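Local atomic coordinates of putative ATP binding component of ABC-transporter (PDB entry 2R5O), a protein that probably serves as the ATP-binding component of an ABC transporter exporting O-antigen polysaccharide, and is represented here by its carbohydrate-binding C-terminal domain. Residues Glu40-Trp43 / Ala48-Ile51; Tyr53-Ala58 / Pro64-Asn69; Val87-Leu92 / Glu114-Ser119; Leu92-Asp97 / Arg160-Ile165; Leu99-Thr104 / Trp175-Leu180. One frame throughout, in Å; residues are numbered along the deposited sequence.

Contact 1 (Glu40-Trp43 / Ala48-Ile51). With NA (sodium ion), chain F.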
# COMPACT_ATOMS: atom_id res chain seq x y z
N GLU A 40 1.14 -7.74 -23.51
CA GLU A 40 2.41 -8.02 -22.84
C GLU A 40 3.61 -7.56 -23.63
O GLU A 40 3.61 -7.62 -24.87
CB GLU A 40 2.50 -9.54 -22.71
CG GLU A 40 3.87 -10.12 -22.63
CD GLU A 40 3.91 -11.61 -22.44
OE1 GLU A 40 3.25 -12.38 -23.18
OE2 GLU A 40 4.71 -12.06 -21.61
N TYR A 41 4.65 -7.15 -22.93
CA TYR A 41 5.95 -6.95 -23.55
C TYR A 41 6.93 -7.97 -22.99
O TYR A 41 7.46 -7.79 -21.89
CB TYR A 41 6.42 -5.50 -23.33
CG TYR A 41 7.82 -5.21 -23.86
CD1 TYR A 41 8.45 -5.97 -24.86
CD2 TYR A 41 8.53 -4.15 -23.36
CE1 TYR A 41 9.72 -5.65 -25.33
CE2 TYR A 41 9.81 -3.85 -23.80
CZ TYR A 41 10.39 -4.62 -24.78
OH TYR A 41 11.66 -4.31 -25.21
N ARG A 42 7.12 -9.07 -23.71
CA ARG A 42 7.99 -10.13 -23.31
C ARG A 42 9.39 -9.87 -23.82
O ARG A 42 9.57 -9.53 -24.98
CB ARG A 42 7.44 -11.45 -23.83
CG ARG A 42 8.17 -12.67 -23.30
CD ARG A 42 7.60 -13.95 -23.85
NE ARG A 42 8.11 -15.12 -23.17
CZ ARG A 42 7.66 -16.35 -23.42
NH1 ARG A 42 6.75 -16.52 -24.36
NH2 ARG A 42 8.09 -17.38 -22.70
N TRP A 43 10.39 -10.02 -22.96
CA TRP A 43 11.77 -9.77 -23.31
C TRP A 43 12.66 -10.67 -22.48
O TRP A 43 12.23 -11.30 -21.50
CB TRP A 43 12.13 -8.27 -23.16
CG TRP A 43 12.07 -7.78 -21.76
CD1 TRP A 43 10.98 -7.45 -21.02
CD2 TRP A 43 13.22 -7.56 -20.91
NE1 TRP A 43 11.37 -7.04 -19.75
CE2 TRP A 43 12.74 -7.11 -19.67
CE3 TRP A 43 14.60 -7.68 -21.10
CZ2 TRP A 43 13.60 -6.81 -18.60
CZ3 TRP A 43 15.45 -7.40 -20.03
CH2 TRP A 43 14.94 -6.95 -18.81
N ALA A 48 15.73 -19.77 -20.18
CA ALA A 48 14.60 -20.29 -19.42
C ALA A 48 13.36 -19.64 -19.99
O ALA A 48 13.45 -18.57 -20.60
CB ALA A 48 14.72 -19.94 -17.95
N LYS A 49 12.22 -20.26 -19.76
CA LYS A 49 10.93 -19.74 -20.24
C LYS A 49 9.90 -19.87 -19.14
O LYS A 49 9.72 -20.96 -18.59
CB LYS A 49 10.42 -20.50 -21.48
CG LYS A 49 11.22 -20.20 -22.72
CD LYS A 49 10.75 -21.06 -23.86
CE LYS A 49 9.53 -20.54 -24.50
NZ LYS A 49 9.34 -21.25 -25.85
N ILE A 50 9.17 -18.78 -18.89
CA ILE A 50 8.01 -18.83 -18.02
C ILE A 50 6.87 -19.34 -18.90
O ILE A 50 6.42 -18.64 -19.80
CB ILE A 50 7.66 -17.49 -17.41
CG1 ILE A 50 8.88 -16.89 -16.72
CG2 ILE A 50 6.50 -17.66 -16.47
CD1 ILE A 50 8.65 -15.48 -16.23
N ILE A 51 6.45 -20.58 -18.67
CA ILE A 51 5.52 -21.27 -19.59
C ILE A 51 4.07 -21.33 -19.09
O ILE A 51 3.19 -21.72 -19.84
CB ILE A 51 6.05 -22.69 -19.92
CG1 ILE A 51 6.43 -23.47 -18.66
CG2 ILE A 51 7.23 -22.57 -20.87
CD1 ILE A 51 6.68 -24.95 -18.96
NA NA F . 12.85 -6.22 -26.40

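Contact 2 (Tyr53-Ala58 / Pro64-Asn69)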
# COMPACT_ATOMS: atom_id res chain seq x y z
N TYR A 53 1.21 -19.77 -15.64
CA TYR A 53 0.99 -19.14 -14.34
C TYR A 53 -0.34 -19.58 -13.79
O TYR A 53 -1.20 -20.12 -14.51
CB TYR A 53 1.06 -17.61 -14.43
CG TYR A 53 -0.09 -16.93 -15.16
CD1 TYR A 53 -1.21 -16.43 -14.48
CD2 TYR A 53 -0.05 -16.76 -16.52
CE1 TYR A 53 -2.23 -15.80 -15.15
CE2 TYR A 53 -1.07 -16.10 -17.21
CZ TYR A 53 -2.15 -15.62 -16.50
OH TYR A 53 -3.15 -14.98 -17.21
N HIS A 54 -0.51 -19.31 -12.50
CA HIS A 54 -1.76 -19.59 -11.82
C HIS A 54 -1.98 -18.53 -10.76
O HIS A 54 -1.03 -18.08 -10.13
CB HIS A 54 -1.71 -20.99 -11.16
CG HIS A 54 -3.05 -21.50 -10.75
ND1 HIS A 54 -3.91 -22.12 -11.64
CD2 HIS A 54 -3.68 -21.49 -9.55
CE1 HIS A 54 -5.01 -22.48 -10.99
NE2 HIS A 54 -4.90 -22.09 -9.73
N ILE A 55 -3.22 -18.11 -10.57
CA ILE A 55 -3.59 -17.19 -9.52
C ILE A 55 -4.71 -17.81 -8.72
O ILE A 55 -5.65 -18.38 -9.30
CB ILE A 55 -3.98 -15.81 -10.08
CG1 ILE A 55 -2.76 -15.23 -10.83
CG2 ILE A 55 -4.45 -14.86 -8.97
CD1 ILE A 55 -3.00 -13.91 -11.57
N GLN A 56 -4.62 -17.74 -7.41
CA GLN A 56 -5.64 -18.31 -6.53
C GLN A 56 -5.79 -17.45 -5.31
O GLN A 56 -4.80 -16.91 -4.81
CB GLN A 56 -5.32 -19.75 -6.19
CG GLN A 56 -4.01 -19.90 -5.52
CD GLN A 56 -3.51 -21.33 -5.47
OE1 GLN A 56 -3.93 -22.18 -6.27
NE2 GLN A 56 -2.59 -21.61 -4.55
N SER A 57 -7.01 -17.31 -4.80
CA SER A 57 -7.21 -16.58 -3.57
C SER A 57 -8.38 -17.18 -2.81
O SER A 57 -9.42 -17.45 -3.40
CB SER A 57 -7.50 -15.14 -3.87
OG SER A 57 -7.62 -14.36 -2.68
N ALA A 58 -8.20 -17.42 -1.52
CA ALA A 58 -9.23 -18.00 -0.64
C ALA A 58 -9.65 -19.36 -1.20
O ALA A 58 -10.79 -19.79 -1.03
CB ALA A 58 -10.41 -17.08 -0.50
N PRO A 64 -12.55 -14.03 -10.65
CA PRO A 64 -12.69 -12.93 -11.61
C PRO A 64 -12.16 -11.60 -11.10
O PRO A 64 -11.91 -10.69 -11.88
CB PRO A 64 -14.22 -12.87 -11.82
CG PRO A 64 -14.79 -13.37 -10.53
CD PRO A 64 -13.86 -14.49 -10.15
N SER A 65 -11.99 -11.47 -9.80
CA SER A 65 -11.31 -10.33 -9.21
C SER A 65 -10.69 -10.77 -7.91
O SER A 65 -10.97 -11.84 -7.43
CB SER A 65 -12.26 -9.17 -8.98
OG SER A 65 -13.25 -9.50 -8.01
N LEU A 66 -9.85 -9.90 -7.37
CA LEU A 66 -9.18 -10.07 -6.08
C LEU A 66 -9.82 -9.10 -5.09
O LEU A 66 -10.04 -7.95 -5.41
CB LEU A 66 -7.69 -9.82 -6.25
CG LEU A 66 -7.03 -10.63 -7.36
CD1 LEU A 66 -5.55 -10.23 -7.49
CD2 LEU A 66 -7.16 -12.13 -7.14
N THR A 67 -10.23 -9.60 -3.92
CA THR A 67 -10.81 -8.78 -2.86
C THR A 67 -9.71 -7.95 -2.22
O THR A 67 -8.66 -8.49 -1.81
CB THR A 67 -11.54 -9.66 -1.82
OG1 THR A 67 -12.63 -10.32 -2.46
CG2 THR A 67 -12.09 -8.83 -0.67
N GLY A 68 -9.96 -6.66 -2.07
CA GLY A 68 -9.01 -5.79 -1.38
C GLY A 68 -8.63 -6.35 -0.02
O GLY A 68 -9.51 -6.76 0.75
N ASN A 69 -7.32 -6.40 0.24
CA ASN A 69 -6.71 -6.86 1.51
C ASN A 69 -6.60 -8.35 1.67
O ASN A 69 -5.99 -8.84 2.62
CB ASN A 69 -7.39 -6.26 2.75
CG ASN A 69 -7.52 -4.76 2.66
OD1 ASN A 69 -8.58 -4.20 2.99
ND2 ASN A 69 -6.47 -4.09 2.17
O HOH W 1 -8.10 -11.94 -3.70

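Contact 3 (Val87-Leu92 / Glu114-Ser119)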
# COMPACT_ATOMS: atom_id res chain seq x y z
N VAL A 87 18.82 -18.85 -9.44
CA VAL A 87 17.73 -18.31 -10.26
C VAL A 87 16.83 -17.48 -9.35
O VAL A 87 16.63 -17.82 -8.17
CB VAL A 87 16.94 -19.39 -11.04
CG1 VAL A 87 17.92 -20.20 -11.89
CG2 VAL A 87 16.17 -20.34 -10.11
N VAL A 88 16.28 -16.41 -9.90
CA VAL A 88 15.61 -15.40 -9.13
C VAL A 88 14.34 -15.00 -9.86
O VAL A 88 14.34 -14.19 -10.79
CB VAL A 88 16.52 -14.17 -8.98
CG1 VAL A 88 15.82 -13.08 -8.20
CG2 VAL A 88 17.83 -14.57 -8.26
N PRO A 89 13.21 -15.62 -9.48
CA PRO A 89 11.91 -15.20 -9.99
C PRO A 89 11.50 -13.88 -9.36
O PRO A 89 11.89 -13.59 -8.24
CB PRO A 89 10.98 -16.31 -9.56
CG PRO A 89 11.64 -16.91 -8.39
CD PRO A 89 13.12 -16.79 -8.59
N GLY A 90 10.65 -13.13 -10.05
CA GLY A 90 10.17 -11.87 -9.52
C GLY A 90 8.83 -11.48 -10.06
O GLY A 90 8.36 -12.01 -11.07
N ILE A 91 8.25 -10.48 -9.41
CA ILE A 91 6.97 -9.91 -9.81
C ILE A 91 7.03 -8.38 -9.76
O ILE A 91 7.79 -7.79 -8.95
CB ILE A 91 5.84 -10.38 -8.88
CG1 ILE A 91 6.14 -10.12 -7.40
CG2 ILE A 91 5.50 -11.83 -9.16
CD1 ILE A 91 4.87 -10.32 -6.56
N LEU A 92 6.19 -7.75 -10.58
CA LEU A 92 5.95 -6.30 -10.59
C LEU A 92 4.44 -6.10 -10.67
O LEU A 92 3.77 -6.81 -11.38
CB LEU A 92 6.60 -5.60 -11.78
CG LEU A 92 8.08 -5.88 -12.06
CD1 LEU A 92 8.44 -5.29 -13.45
CD2 LEU A 92 8.97 -5.29 -11.00
N GLU A 114 16.32 -17.40 0.46
CA GLU A 114 16.22 -18.29 -0.68
C GLU A 114 17.41 -18.21 -1.60
O GLU A 114 17.79 -17.10 -2.03
CB GLU A 114 14.98 -17.92 -1.51
CG GLU A 114 13.67 -18.19 -0.78
CD GLU A 114 13.19 -19.62 -0.85
OE1 GLU A 114 13.64 -20.38 -1.75
OE2 GLU A 114 12.33 -19.98 -0.03
N ASN A 115 17.98 -19.37 -1.91
CA ASN A 115 18.91 -19.52 -3.02
C ASN A 115 18.52 -20.77 -3.78
O ASN A 115 18.54 -21.86 -3.23
CB ASN A 115 20.38 -19.63 -2.58
CG ASN A 115 21.33 -19.59 -3.77
OD1 ASN A 115 21.75 -18.52 -4.20
ND2 ASN A 115 21.63 -20.76 -4.35
N ILE A 116 18.20 -20.59 -5.06
CA ILE A 116 17.60 -21.63 -5.88
C ILE A 116 18.52 -22.01 -7.04
O ILE A 116 18.81 -21.19 -7.90
CB ILE A 116 16.24 -21.14 -6.45
CG1 ILE A 116 15.36 -20.54 -5.33
CG2 ILE A 116 15.53 -22.29 -7.12
CD1 ILE A 116 14.24 -19.66 -5.83
N SER A 117 18.96 -23.26 -7.05
CA SER A 117 19.76 -23.79 -8.16
C SER A 117 18.90 -24.76 -8.96
O SER A 117 18.03 -25.42 -8.42
CB SER A 117 21.02 -24.48 -7.65
OG SER A 117 20.67 -25.52 -6.77
N VAL A 118 19.17 -24.82 -10.25
CA VAL A 118 18.44 -25.68 -11.17
C VAL A 118 19.39 -26.37 -12.12
O VAL A 118 20.52 -25.91 -12.33
CB VAL A 118 17.40 -24.90 -12.00
CG1 VAL A 118 16.42 -24.18 -11.07
CG2 VAL A 118 18.08 -23.95 -12.96
N SER A 119 18.94 -27.50 -12.68
CA SER A 119 19.65 -28.20 -13.73
C SER A 119 18.91 -28.06 -15.05
O SER A 119 17.70 -27.86 -15.09
CB SER A 119 19.75 -29.69 -13.40
OG SER A 119 20.38 -29.91 -12.15
O HOH W 2 18.16 -17.92 -5.99

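Contact 4 (Leu92-Asp97 / Arg160-Ile165)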
# COMPACT_ATOMS: atom_id res chain seq x y z
N LEU A 92 6.19 -7.75 -10.58
CA LEU A 92 5.95 -6.30 -10.59
C LEU A 92 4.44 -6.10 -10.67
O LEU A 92 3.77 -6.81 -11.38
CB LEU A 92 6.60 -5.60 -11.78
CG LEU A 92 8.08 -5.88 -12.06
CD1 LEU A 92 8.44 -5.29 -13.45
CD2 LEU A 92 8.97 -5.29 -11.00
N ILE A 93 3.94 -5.09 -9.95
CA ILE A 93 2.54 -4.69 -10.00
C ILE A 93 2.52 -3.18 -10.23
O ILE A 93 3.17 -2.42 -9.50
CB ILE A 93 1.79 -5.07 -8.71
CG1 ILE A 93 1.87 -6.58 -8.45
CG2 ILE A 93 0.34 -4.59 -8.79
CD1 ILE A 93 1.26 -7.02 -7.12
N LYS A 94 1.73 -2.77 -11.21
CA LYS A 94 1.66 -1.37 -11.64
C LYS A 94 0.21 -0.99 -11.87
O LYS A 94 -0.65 -1.84 -12.11
CB LYS A 94 2.48 -1.16 -12.92
CG LYS A 94 3.93 -1.60 -12.79
CD LYS A 94 4.82 -1.39 -14.03
CE LYS A 94 5.19 0.05 -14.22
NZ LYS A 94 6.22 0.15 -15.30
N THR A 95 -0.08 0.30 -11.80
CA THR A 95 -1.39 0.80 -12.23
C THR A 95 -1.41 0.85 -13.76
O THR A 95 -0.39 0.74 -14.42
CB THR A 95 -1.68 2.23 -11.74
OG1 THR A 95 -0.77 3.13 -12.37
CG2 THR A 95 -1.62 2.34 -10.20
N LEU A 96 -2.59 1.12 -14.32
CA LEU A 96 -2.73 1.29 -15.78
C LEU A 96 -1.96 2.48 -16.32
O LEU A 96 -1.49 2.41 -17.44
CB LEU A 96 -4.20 1.41 -16.19
CG LEU A 96 -5.09 0.22 -15.80
CD1 LEU A 96 -6.51 0.51 -16.28
CD2 LEU A 96 -4.57 -1.08 -16.42
N ASP A 97 -1.82 3.55 -15.54
CA ASP A 97 -1.07 4.74 -16.00
C ASP A 97 0.42 4.71 -15.66
O ASP A 97 1.13 5.72 -15.84
CB ASP A 97 -1.76 6.05 -15.55
CG ASP A 97 -2.23 6.03 -14.11
OD1 ASP A 97 -1.90 5.08 -13.37
OD2 ASP A 97 -2.94 6.97 -13.72
N ARG A 160 8.08 -11.33 -18.50
CA ARG A 160 6.74 -11.22 -19.10
C ARG A 160 6.06 -9.98 -18.53
O ARG A 160 5.25 -10.06 -17.59
CB ARG A 160 5.99 -12.53 -18.93
CG ARG A 160 6.80 -13.65 -19.58
CD ARG A 160 6.06 -14.92 -19.93
NE ARG A 160 5.13 -14.69 -21.04
CZ ARG A 160 4.62 -15.67 -21.77
NH1 ARG A 160 4.94 -16.92 -21.54
NH2 ARG A 160 3.75 -15.38 -22.73
N TYR A 161 6.48 -8.83 -19.06
CA TYR A 161 6.19 -7.55 -18.45
C TYR A 161 4.77 -7.11 -18.84
O TYR A 161 4.35 -7.19 -20.00
CB TYR A 161 7.23 -6.55 -18.94
CG TYR A 161 7.05 -5.13 -18.51
CD1 TYR A 161 7.26 -4.74 -17.20
CD2 TYR A 161 6.75 -4.15 -19.44
CE1 TYR A 161 7.11 -3.38 -16.84
CE2 TYR A 161 6.61 -2.84 -19.10
CZ TYR A 161 6.78 -2.46 -17.82
OH TYR A 161 6.65 -1.12 -17.52
N ASP A 162 4.02 -6.65 -17.83
CA ASP A 162 2.65 -6.18 -17.97
C ASP A 162 1.83 -7.20 -18.74
O ASP A 162 1.08 -6.88 -19.67
CB ASP A 162 2.58 -4.81 -18.65
CG ASP A 162 3.05 -3.66 -17.78
OD1 ASP A 162 3.18 -3.80 -16.57
OD2 ASP A 162 3.26 -2.56 -18.38
N SER A 163 1.96 -8.46 -18.32
CA SER A 163 1.38 -9.57 -19.06
C SER A 163 0.07 -10.09 -18.54
O SER A 163 -0.55 -10.92 -19.23
CB SER A 163 2.40 -10.70 -19.13
OG SER A 163 2.77 -11.14 -17.82
N ILE A 164 -0.37 -9.63 -17.37
CA ILE A 164 -1.60 -10.11 -16.77
C ILE A 164 -2.37 -8.91 -16.21
O ILE A 164 -1.76 -8.02 -15.59
CB ILE A 164 -1.30 -11.15 -15.65
CG1 ILE A 164 -0.59 -12.40 -16.22
CG2 ILE A 164 -2.58 -11.53 -14.89
CD1 ILE A 164 0.16 -13.20 -15.17
N ILE A 165 -3.68 -8.86 -16.46
CA ILE A 165 -4.53 -7.82 -15.86
C ILE A 165 -5.17 -8.40 -14.60
O ILE A 165 -5.68 -9.53 -14.60
CB ILE A 165 -5.54 -7.20 -16.85
CG1 ILE A 165 -6.29 -6.05 -16.18
CG2 ILE A 165 -6.48 -8.24 -17.43
CD1 ILE A 165 -6.94 -5.10 -17.16
O HOH W 3 3.38 -0.12 -17.06

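Contact 5 (Leu99-Thr104 / Trp175-Leu180). With NA (sodium ion), chain G; NA (sodium ion), chain K.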
# COMPACT_ATOMS: atom_id res chain seq x y z
N LEU A 99 2.11 3.77 -12.71
CA LEU A 99 2.64 3.94 -11.36
C LEU A 99 3.11 2.58 -10.85
O LEU A 99 2.36 1.61 -10.88
CB LEU A 99 1.59 4.54 -10.42
CG LEU A 99 1.99 4.69 -8.94
CD1 LEU A 99 3.10 5.71 -8.78
CD2 LEU A 99 0.79 5.05 -8.10
N PHE A 100 4.36 2.52 -10.43
CA PHE A 100 4.96 1.28 -9.97
C PHE A 100 4.57 1.13 -8.53
O PHE A 100 5.02 1.85 -7.65
CB PHE A 100 6.48 1.40 -10.16
CG PHE A 100 7.29 0.19 -9.83
CD1 PHE A 100 8.64 0.37 -9.62
CD2 PHE A 100 6.78 -1.10 -9.77
CE1 PHE A 100 9.45 -0.69 -9.32
CE2 PHE A 100 7.59 -2.16 -9.48
CZ PHE A 100 8.92 -1.96 -9.27
N LEU A 101 3.69 0.16 -8.27
CA LEU A 101 3.12 -0.05 -6.93
C LEU A 101 3.98 -0.94 -6.05
O LEU A 101 4.21 -0.61 -4.88
CB LEU A 101 1.71 -0.61 -7.00
CG LEU A 101 0.69 0.33 -7.65
CD1 LEU A 101 -0.60 -0.45 -7.95
CD2 LEU A 101 0.43 1.48 -6.74
N TYR A 102 4.44 -2.06 -6.59
CA TYR A 102 5.22 -3.02 -5.79
C TYR A 102 6.00 -3.92 -6.70
O TYR A 102 5.49 -4.34 -7.72
CB TYR A 102 4.30 -3.88 -4.94
CG TYR A 102 4.98 -4.96 -4.13
CD1 TYR A 102 5.85 -4.63 -3.12
CD2 TYR A 102 4.74 -6.32 -4.37
CE1 TYR A 102 6.45 -5.58 -2.34
CE2 TYR A 102 5.33 -7.30 -3.58
CZ TYR A 102 6.18 -6.94 -2.55
OH TYR A 102 6.72 -7.91 -1.74
N GLY A 103 7.24 -4.20 -6.34
CA GLY A 103 8.03 -5.21 -6.99
C GLY A 103 8.91 -5.90 -6.00
O GLY A 103 9.34 -5.31 -5.01
N THR A 104 9.18 -7.17 -6.28
CA THR A 104 10.08 -7.96 -5.46
C THR A 104 10.58 -9.13 -6.26
O THR A 104 10.20 -9.35 -7.40
CB THR A 104 9.39 -8.40 -4.13
OG1 THR A 104 10.39 -8.93 -3.24
CG2 THR A 104 8.29 -9.42 -4.37
N TRP A 175 -9.65 6.61 -0.19
CA TRP A 175 -9.15 7.58 -1.18
C TRP A 175 -7.75 7.16 -1.57
O TRP A 175 -6.89 6.87 -0.72
CB TRP A 175 -9.10 9.00 -0.61
CG TRP A 175 -10.42 9.67 -0.44
CD1 TRP A 175 -11.39 9.33 0.46
CD2 TRP A 175 -10.93 10.78 -1.18
NE1 TRP A 175 -12.47 10.16 0.32
CE2 TRP A 175 -12.22 11.07 -0.67
CE3 TRP A 175 -10.43 11.57 -2.22
CZ2 TRP A 175 -13.01 12.10 -1.18
CZ3 TRP A 175 -11.22 12.61 -2.72
CH2 TRP A 175 -12.49 12.87 -2.19
N GLY A 176 -7.51 7.08 -2.87
CA GLY A 176 -6.21 6.78 -3.36
C GLY A 176 -6.11 5.41 -3.94
O GLY A 176 -7.06 4.89 -4.53
N VAL A 177 -4.94 4.85 -3.85
CA VAL A 177 -4.65 3.62 -4.56
C VAL A 177 -4.14 2.50 -3.68
O VAL A 177 -4.41 1.33 -3.97
CB VAL A 177 -3.70 3.91 -5.75
CG1 VAL A 177 -2.47 4.69 -5.36
CG2 VAL A 177 -3.36 2.65 -6.51
N ILE A 178 -3.42 2.85 -2.62
CA ILE A 178 -2.81 1.83 -1.76
C ILE A 178 -3.44 1.86 -0.37
O ILE A 178 -3.70 2.93 0.19
CB ILE A 178 -1.29 2.03 -1.68
CG1 ILE A 178 -0.88 3.43 -1.22
CG2 ILE A 178 -0.68 1.74 -3.05
CD1 ILE A 178 0.51 3.53 -0.68
N ASP A 179 -3.66 0.68 0.19
CA ASP A 179 -4.31 0.57 1.48
C ASP A 179 -3.27 0.39 2.58
O ASP A 179 -2.70 -0.70 2.72
CB ASP A 179 -5.30 -0.58 1.50
CG ASP A 179 -6.22 -0.54 2.67
OD1 ASP A 179 -6.06 0.29 3.58
OD2 ASP A 179 -7.16 -1.37 2.67
N LEU A 180 -3.05 1.44 3.37
CA LEU A 180 -2.13 1.37 4.50
C LEU A 180 -2.80 0.81 5.77
O LEU A 180 -2.16 0.66 6.79
CB LEU A 180 -1.52 2.74 4.78
CG LEU A 180 -0.57 3.20 3.67
CD1 LEU A 180 -0.14 4.64 3.90
CD2 LEU A 180 0.67 2.27 3.54
NA NA G . 8.31 -7.18 0.26
NA NA K . -7.76 1.46 5.32
O HOH W 4 10.66 -7.32 -1.14
O HOH W 5 -9.30 -0.94 4.52
O HOH W 6 8.36 -9.47 1.69
O HOH W 7 -10.10 2.74 4.70
O HOH W 8 -8.24 0.32 7.90

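Contact 1 (Glu40-Trp43 / Ala48-Ile51)
Arg42 reaches across to Lys49 and Ile50 with the end of its guanidinium group, and no hydrogen bond joins the two segments. The arginine can span the gap, 10.2 Å between Arg42 CA and Ile50 CA, because its chain is extended all the way from CG to NE, with CG opposite the backbone N (chi1 -172°). Along 48-51 the first residue met is Lys49. The two long side chains cross at about a right angle, and Arg42 NH2 lies 3.9 Å from Lys49 CE. A bend at chi3 (81°) turns the lysine chain so that CE, not NZ, is nearest Arg42 NH2. The like charges end 5.1 Å apart, Arg42 NH2 to Lys49 NZ, and the salt bridges of Arg42 to Asp158 and Asp28 probably offset them. Next comes Ile50, which contributes its backbone: Ile50 O stands 3.6 Å from Arg42 NH2, oblique to the guanidinium plane and too remote to count as a bond, and takes its hydrogen bond from Arg160 NH1. Asp158 also accepts from the Ile50 backbone N. On the same strand as Arg42, Tyr41 OH binds a sodium ion at 2.5 Å. Strand 41-43 is paired antiparallel with 153-169 in one sheet of the immunoglobulin-like domain, whereas strand 48-57 pairs with 71-80 in the other, so Arg42 bridges between two sheets.

Contact 2 (Tyr53-Ala58 / Pro64-Asn69)
Ile55 and Leu66 form the apolar part of this contact, branch methyl against branch methyl, with Ile55 CG2 4.3 Å from Leu66 CD2. The leucine does not aim its CB at the opposing strand; its CG lies anti to the carbonyl carbon (chi1 -53°), and while CD1 continues the extended chain, CD2 branches off and comes nearer, also lying 4.5 Å from Ser57 CB. These are loose van der Waals touches between buried side chains. The polar part is indirect. A water donates to Ser57 OG at 2.7 Å and accepts from Thr67 N in a weak bond of 3.2 Å, thereby linking the segments where they share no direct hydrogen bond. The same hydroxyl is also engaged by Gln70 and by the carbonyl of Gln71. This illustrates how the layers of a beta sandwich meet: strand 48-57 belongs to the antiparallel sheet and pairs with 71-80, while 66-67 runs parallel to 153-169 in the mixed sheet, where Leu66 hydrogen-bonds through its backbone to His167 and Thr169.

Contact 3 (Val87-Leu92 / Glu114-Ser119)
Val87 is the bump around which Ile116 and Val118 are fitted. Its CG2 methyl presses against Ile116 CG2 at 3.6 Å, the two side chains crossing at about a right angle, while its other branch, CG1, meets Val118 CG2 at 3.9 Å. Ile116 and Val118 thus form a shallow hollow that receives both valine methyls. The extended arm of Ile116 (chi2 161°) carries its end to the proline ring, where Ile116 CD1 and Pro89 CD meet tip to tip, 4.1 Å apart. One backbone bond secures this packing: Val87 N donates to Ile116 O at 2.8 Å with an N-H...O angle of 165°. On the return side a water replaces a second direct bond, donating to Val87 O and accepting from Ile116 N. Phe184 of the second subunit packs on both Pro89 and Ile116. Strand 116-118, weakly bonded, splays away near the beginning of strand 84-95, the two directions 114° apart; Val87 and Pro89 also lie on Ile145 of strand 137-147 and on residues of strand 71-80.

Contact 4 (Leu92-Asp97 / Arg160-Ile165)
Lys94 starts out with CG opposite its carbonyl carbon and then bends at chi3 (75°), a path that brings its amine to Tyr161, whose own CG lies opposite the backbone N (chi1 176°). Lys94 NZ donates to Tyr161 OH at 2.6 Å, arriving at the ring's edge and near its plane, with the two side chains at about a right angle. Leu92 meets the same edge further back, its CD1 methyl 4.0 Å from Tyr161 CD1. One face of the ring is taken by its own neighbour: Asp162 CG sits 3.8 Å above the ring plane, over the centre. A water donates to Asp162 OD2 and accepts weakly from Lys94 NZ, mediating between opposite charges 5.1 Å apart, NZ to OD2, which may feel a mild attraction. Asp162 takes left-handed backbone angles where the chain turns a corner, and just after it Ser163 and Ile164 both face Leu141, a classic beta bulge within the immunoglobulin-like fold.

Contact 5 (Leu99-Thr104 / Trp175-Leu180)
Leu101 meets Val177 and Ile178 where a strand of the immunoglobulin fold packs against the segment leading to the C-terminal end, which is probably the part exchanged in the domain swap. A single methyl, Leu101 CD2, does most of the work. It touches Ile178 CG2 at 3.9 Å, the two side chains sliding past each other in opposite directions, and it touches Val177 CG2 at 4.0 Å, where they lie at a slant to one another. Val177 serves two leucines because its branches diverge: CG2 lies opposite the backbone N and faces Leu101, while CG1 (chi1 52°) is 4.3 Å from Leu99 CD2. The result is a small apolar patch without a hydrogen bond across the segments. Leu101 is also the first residue of a classic beta bulge, in which it and Tyr102 both face Ile93 on strand 84-95. The second subunit closes over this region: its strand extends the sheet antiparallel to Trp175 and Gly176, and Phe100 of that subunit packs on Val177. Each of two sodium ions joins a Tyr102 hydroxyl of one subunit to an Asp179 carboxylate of the other. In this chain Asp179 OD1 binds one ion at 2.7 Å, and Tyr102 OH binds the other, also at 2.7 Å, with the metal lying in the plane of the tyrosine ring at its edge.

The five contacts show how a two-sheet domain is tied together from separate places. Contacts 1 and 4, centres 13 Å apart, are joined by a salt bridge of 2.7 Å between Glu40 OE2 and Arg160 NE. Contact 4 also touches contact 2, through Tyr53 and Ile164, and is joined to contact 5, 12 Å away between centres, by backbone bonding of Ile93 to Leu101 and Tyr102. Contacts 2 and 5 share a probable hydrogen bond, Asn69 ND2 to Asp179 OD2, which may help orient the carboxylate whose other oxygen, OD1, binds an intersubunit sodium. Contacts 3 and 5 both touch the second subunit and probably bond directly, Ile91 N to Thr104 O, 3.0 Å.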